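Local coordinates for protein probable thiamine pyrophosphokinase (PDB 3L8M) that probably transfers a pyrophosphate group from ATP to thiamine, forming thiamine diphosphate, at residues L36-F49 with R57-Y69. Numbering follows the deposited sequence.
Sequences LESGITPQFAVGDF and RNFIQQQIEINPY
R57 and F49 cross at the start of this contact, with guanidinium and ring planes only 25° apart and NH1 of R57 3.4 Å from CE1 of F49. One turn on along helix 54-63, I60 meets the same ring over one face: its CG2, anti to the backbone N, lies 3.7 Å from the centroid of the F49 ring, a CH-pi contact displaced toward the rim. The other branch of I60 carries CD1 to L36, on helix 30-37. Q63 is linked to the first segment through a water lying between its carbonyl oxygen and that of P42. Beyond the helix, CG2 of I64 touches both CB of P42 and CB of A45, while its CD1 meets CD2 of L36 tip to tip.

Here the chain runs from strand 44-46, an outermost strand of its mixed sheet, through helix 54-63 and returns to lay one parallel bridge beside that strand. A45 N donates to I64 O at 2.7 Å, 46° out of the carbonyl plane, and I66 N apparently donates to A45 O at 3.0 Å, though the placing of that oxygen is less sure.

E65, its chain bent at chi2, folds its carboxylate back to the edge of the F49 ring, the two planes 61° apart. Its oxygens face acceptors: OE1 is 2.8 Å from G47 O, and OE2 is modelled 2.9 Å from A45 O, a distance that shares the doubt about that oxygen. Neither pair is a hydrogen bond as modelled. A second water donates to OE1 of E65 at 2.7 Å, as well as to I66 O, and accepts from G47 N. I66 then packs beside F44, its CG2 3.6 Å from F44 CB; M1 of a neighbouring subunit packs against both residues.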
loop_
_atom_site.group_PDB
_atom_site.type_symbol
_atom_site.label_atom_id
_atom_site.label_comp_id
_atom_site.label_asym_id
_atom_site.label_seq_id
_atom_site.Cartn_x
_atom_site.Cartn_y
_atom_site.Cartn_z
ATOM N N LEU A 36 0.232 7.623 -17.548
ATOM C CA LEU A 36 0.123 8.946 -16.958
ATOM C C LEU A 36 -1.227 9.597 -17.242
ATOM O O LEU A 36 -1.856 10.164 -16.337
ATOM C CB LEU A 36 1.256 9.825 -17.489
ATOM C CG LEU A 36 2.665 9.364 -17.090
ATOM C CD1 LEU A 36 3.712 10.113 -17.906
ATOM C CD2 LEU A 36 2.874 9.598 -15.593
ATOM N N GLU A 37 -1.673 9.514 -18.495
ATOM C CA GLU A 37 -2.957 10.099 -18.906
ATOM C C GLU A 37 -4.119 9.546 -18.097
ATOM O O GLU A 37 -5.114 10.234 -17.864
ATOM C CB GLU A 37 -3.196 9.852 -20.396
ATOM C CG GLU A 37 -2.662 10.962 -21.280
ATOM C CD GLU A 37 -2.324 10.497 -22.679
ATOM O OE1 GLU A 37 -3.156 9.816 -23.321
ATOM O OE2 GLU A 37 -1.214 10.825 -23.141
ATOM N N SER A 38 -3.978 8.294 -17.680
ATOM C CA SER A 38 -4.974 7.606 -16.867
ATOM C C SER A 38 -4.723 7.927 -15.394
ATOM O O SER A 38 -5.361 7.361 -14.510
ATOM C CB SER A 38 -4.871 6.095 -17.075
ATOM O OG SER A 38 -5.048 5.769 -18.443
ATOM N N GLY A 39 -3.775 8.820 -15.138
ATOM C CA GLY A 39 -3.469 9.208 -13.771
ATOM C C GLY A 39 -2.714 8.154 -12.994
ATOM O O GLY A 39 -2.832 8.073 -11.775
ATOM N N ILE A 40 -1.955 7.334 -13.712
ATOM C CA ILE A 40 -1.171 6.285 -13.103
ATOM C C ILE A 40 0.313 6.644 -13.193
ATOM O O ILE A 40 0.808 7.002 -14.266
ATOM C CB ILE A 40 -1.430 4.933 -13.812
ATOM C CG1 ILE A 40 -2.845 4.441 -13.481
ATOM C CG2 ILE A 40 -0.392 3.886 -13.369
ATOM C CD1 ILE A 40 -3.181 3.074 -14.099
ATOM N N THR A 41 1.019 6.569 -12.062
ATOM C CA THR A 41 2.446 6.878 -12.039
ATOM C C THR A 41 3.269 5.608 -12.237
ATOM O O THR A 41 3.267 4.712 -11.399
ATOM C CB THR A 41 2.877 7.524 -10.702
ATOM O OG1 THR A 41 2.149 8.742 -10.499
ATOM C CG2 THR A 41 4.385 7.827 -10.717
ATOM N N PRO A 42 3.985 5.516 -13.360
ATOM C CA PRO A 42 4.811 4.344 -13.650
ATOM C C PRO A 42 5.999 4.256 -12.683
ATOM O O PRO A 42 6.592 5.270 -12.349
ATOM C CB PRO A 42 5.283 4.601 -15.084
ATOM C CG PRO A 42 4.252 5.548 -15.638
ATOM C CD PRO A 42 3.993 6.460 -14.489
ATOM N N GLN A 43 6.316 3.047 -12.224
ATOM C CA GLN A 43 7.459 2.823 -11.347
ATOM C C GLN A 43 8.697 3.340 -12.112
ATOM O O GLN A 43 9.646 3.853 -11.523
ATOM C CB GLN A 43 7.630 1.321 -11.079
ATOM C CG GLN A 43 6.452 0.644 -10.387
ATOM C CD GLN A 43 6.240 1.167 -8.979
ATOM O OE1 GLN A 43 7.196 1.309 -8.210
ATOM N NE2 GLN A 43 4.990 1.453 -8.630
ATOM N N PHE A 44 8.670 3.172 -13.435
ATOM C CA PHE A 44 9.739 3.620 -14.322
ATOM C C PHE A 44 9.345 3.361 -15.771
ATOM O O PHE A 44 8.453 2.566 -16.044
ATOM C CB PHE A 44 11.068 2.928 -13.984
ATOM C CG PHE A 44 11.114 1.462 -14.305
ATOM C CD1 PHE A 44 11.324 1.024 -15.612
ATOM C CD2 PHE A 44 11.001 0.515 -13.291
ATOM C CE1 PHE A 44 11.430 -0.322 -15.902
ATOM C CE2 PHE A 44 11.102 -0.846 -13.572
ATOM C CZ PHE A 44 11.318 -1.266 -14.886
ATOM N N ALA A 45 10.001 4.035 -16.701
ATOM C CA ALA A 45 9.672 3.868 -18.104
ATOM C C ALA A 45 10.901 3.848 -19.001
ATOM O O ALA A 45 11.919 4.466 -18.693
ATOM C CB ALA A 45 8.737 4.985 -18.541
ATOM N N VAL A 46 10.788 3.133 -20.117
ATOM C CA VAL A 46 11.855 3.033 -21.100
ATOM C C VAL A 46 11.249 3.517 -22.409
ATOM O O VAL A 46 10.081 3.243 -22.690
ATOM C CB VAL A 46 12.313 1.571 -21.298
ATOM C CG1 VAL A 46 13.468 1.523 -22.281
ATOM C CG2 VAL A 46 12.715 0.953 -19.970
ATOM N N GLY A 47 12.024 4.241 -23.207
ATOM C CA GLY A 47 11.498 4.713 -24.472
ATOM C C GLY A 47 11.667 6.199 -24.659
ATOM O O GLY A 47 11.788 6.943 -23.686
ATOM N N ASP A 48 11.660 6.628 -25.917
ATOM C CA ASP A 48 11.826 8.033 -26.273
ATOM C C ASP A 48 10.304 8.027 -26.127
ATOM O O ASP A 48 9.650 7.070 -26.552
ATOM C CB ASP A 48 11.856 8.178 -27.793
ATOM N N PHE A 49 9.762 9.093 -25.531
ATOM C CA PHE A 49 8.322 9.270 -25.279
ATOM C C PHE A 49 8.358 10.780 -25.586
ATOM O O PHE A 49 9.355 11.459 -25.333
ATOM C CB PHE A 49 8.105 9.010 -23.769
ATOM C CG PHE A 49 8.969 9.843 -22.858
ATOM C CD1 PHE A 49 8.626 11.162 -22.553
ATOM C CD2 PHE A 49 10.127 9.309 -22.298
ATOM C CE1 PHE A 49 9.425 11.935 -21.706
ATOM C CE2 PHE A 49 10.934 10.074 -21.449
ATOM C CZ PHE A 49 10.582 11.389 -21.153
ATOM N N ARG A 57 8.824 16.988 -19.386
ATOM C CA ARG A 57 10.001 16.179 -19.649
ATOM C C ARG A 57 10.912 16.134 -18.428
ATOM O O ARG A 57 11.491 15.092 -18.112
ATOM C CB ARG A 57 10.749 16.734 -20.856
ATOM C CG ARG A 57 11.908 15.870 -21.317
ATOM C CD ARG A 57 12.440 16.360 -22.651
ATOM N NE ARG A 57 11.413 16.321 -23.689
ATOM C CZ ARG A 57 10.859 15.205 -24.154
ATOM N NH1 ARG A 57 11.231 14.024 -23.677
ATOM N NH2 ARG A 57 9.934 15.269 -25.103
ATOM N N ASN A 58 11.036 17.261 -17.735
ATOM C CA ASN A 58 11.869 17.322 -16.536
ATOM C C ASN A 58 11.329 16.334 -15.510
ATOM O O ASN A 58 12.090 15.587 -14.879
ATOM C CB ASN A 58 11.844 18.731 -15.931
ATOM C CG ASN A 58 12.358 18.761 -14.499
ATOM O OD1 ASN A 58 13.537 18.509 -14.244
ATOM N ND2 ASN A 58 11.469 19.066 -13.556
ATOM N N PHE A 59 10.005 16.358 -15.357
ATOM C CA PHE A 59 9.287 15.501 -14.424
ATOM C C PHE A 59 9.485 14.025 -14.785
ATOM O O PHE A 59 10.025 13.256 -13.991
ATOM C CB PHE A 59 7.798 15.879 -14.437
ATOM C CG PHE A 59 6.914 14.902 -13.722
ATOM C CD1 PHE A 59 7.118 14.614 -12.377
ATOM C CD2 PHE A 59 5.898 14.242 -14.405
ATOM C CE1 PHE A 59 6.321 13.677 -11.723
ATOM C CE2 PHE A 59 5.098 13.307 -13.762
ATOM C CZ PHE A 59 5.309 13.020 -12.422
ATOM N N ILE A 60 9.059 13.652 -15.987
ATOM C CA ILE A 60 9.184 12.285 -16.488
ATOM C C ILE A 60 10.633 11.788 -16.510
ATOM O O ILE A 60 10.915 10.658 -16.116
ATOM C CB ILE A 60 8.626 12.171 -17.928
ATOM C CG1 ILE A 60 7.150 12.574 -17.953
ATOM C CG2 ILE A 60 8.791 10.752 -18.448
ATOM C CD1 ILE A 60 6.527 12.537 -19.344
ATOM N N GLN A 61 11.546 12.634 -16.977
ATOM C CA GLN A 61 12.958 12.273 -17.076
ATOM C C GLN A 61 13.758 12.546 -15.805
ATOM O O GLN A 61 14.876 13.050 -15.864
ATOM C CB GLN A 61 13.591 13.004 -18.268
ATOM C CG GLN A 61 15.088 12.755 -18.497
ATOM C CD GLN A 61 15.426 11.310 -18.841
ATOM O OE1 GLN A 61 15.918 10.553 -17.999
ATOM N NE2 GLN A 61 15.164 10.923 -20.086
ATOM N N GLN A 62 13.188 12.223 -14.652
ATOM C CA GLN A 62 13.884 12.415 -13.384
ATOM C C GLN A 62 13.257 11.549 -12.302
ATOM O O GLN A 62 13.899 11.234 -11.299
ATOM C CB GLN A 62 13.839 13.874 -12.940
ATOM C CG GLN A 62 12.485 14.317 -12.405
ATOM C CD GLN A 62 12.546 15.649 -11.676
ATOM O OE1 GLN A 62 11.515 16.194 -11.270
ATOM N NE2 GLN A 62 13.757 16.177 -11.497
ATOM N N GLN A 63 11.998 11.168 -12.502
ATOM C CA GLN A 63 11.304 10.334 -11.531
ATOM C C GLN A 63 10.676 9.103 -12.160
ATOM O O GLN A 63 10.257 8.192 -11.447
ATOM C CB GLN A 63 10.222 11.145 -10.821
ATOM C CG GLN A 63 10.760 12.333 -10.044
ATOM C CD GLN A 63 9.676 13.078 -9.291
ATOM O OE1 GLN A 63 8.710 13.560 -9.886
ATOM N NE2 GLN A 63 9.832 13.176 -7.974
ATOM N N ILE A 64 10.633 9.066 -13.490
ATOM C CA ILE A 64 10.020 7.946 -14.203
ATOM C C ILE A 64 10.928 7.304 -15.251
ATOM O O ILE A 64 11.113 6.083 -15.276
ATOM C CB ILE A 64 8.732 8.407 -14.916
ATOM C CG1 ILE A 64 7.798 9.098 -13.919
ATOM C CG2 ILE A 64 8.045 7.225 -15.557
ATOM C CD1 ILE A 64 6.654 9.860 -14.590
ATOM N N GLU A 65 11.491 8.128 -16.124
ATOM C CA GLU A 65 12.356 7.633 -17.190
ATOM C C GLU A 65 13.721 7.110 -16.723
ATOM O O GLU A 65 14.486 7.829 -16.093
ATOM C CB GLU A 65 12.554 8.743 -18.231
ATOM C CG GLU A 65 13.399 8.355 -19.450
ATOM C CD GLU A 65 12.716 7.348 -20.361
ATOM O OE1 GLU A 65 13.341 6.925 -21.358
ATOM O OE2 GLU A 65 11.554 6.981 -20.088
ATOM N N ILE A 66 14.013 5.844 -16.998
ATOM C CA ILE A 66 15.325 5.317 -16.656
ATOM C C ILE A 66 16.038 5.132 -18.000
ATOM O O ILE A 66 15.386 5.134 -19.055
ATOM C CB ILE A 66 15.261 3.982 -15.832
ATOM C CG1 ILE A 66 14.823 2.797 -16.698
ATOM C CG2 ILE A 66 14.354 4.176 -14.632
ATOM C CD1 ILE A 66 13.453 2.893 -17.218
ATOM N N ASN A 67 17.362 5.007 -17.969
ATOM C CA ASN A 67 18.151 4.877 -19.189
ATOM C C ASN A 67 19.146 3.709 -19.159
ATOM O O ASN A 67 20.361 3.913 -19.139
ATOM C CB ASN A 67 18.904 6.190 -19.441
ATOM C CG ASN A 67 17.971 7.368 -19.703
ATOM O OD1 ASN A 67 17.351 7.463 -20.762
ATOM N ND2 ASN A 67 17.865 8.267 -18.733
ATOM N N PRO A 68 18.641 2.466 -19.163
ATOM C CA PRO A 68 19.550 1.318 -19.133
ATOM C C PRO A 68 20.519 1.339 -20.305
ATOM O O PRO A 68 20.135 1.634 -21.435
ATOM C CB PRO A 68 18.599 0.120 -19.169
ATOM C CG PRO A 68 17.379 0.663 -19.884
ATOM C CD PRO A 68 17.237 2.032 -19.277
ATOM N N TYR A 69 21.780 1.032 -20.025
ATOM C CA TYR A 69 22.824 1.015 -21.046
ATOM C C TYR A 69 22.709 -0.237 -21.936
ATOM O O TYR A 69 22.541 -1.355 -21.439
ATOM C CB TYR A 69 24.193 1.089 -20.350
ATOM C CG TYR A 69 25.392 1.208 -21.263
ATOM C CD1 TYR A 69 26.070 0.073 -21.706
ATOM C CD2 TYR A 69 25.862 2.458 -21.671
ATOM C CE1 TYR A 69 27.188 0.177 -22.531
ATOM C CE2 TYR A 69 26.980 2.575 -22.501
ATOM C CZ TYR A 69 27.639 1.429 -22.924
ATOM O OH TYR A 69 28.741 1.525 -23.744
HETATM O O HOH W 1 8.156 6.394 -10.475
HETATM O O HOH W 2 14.907 4.754 -21.923
#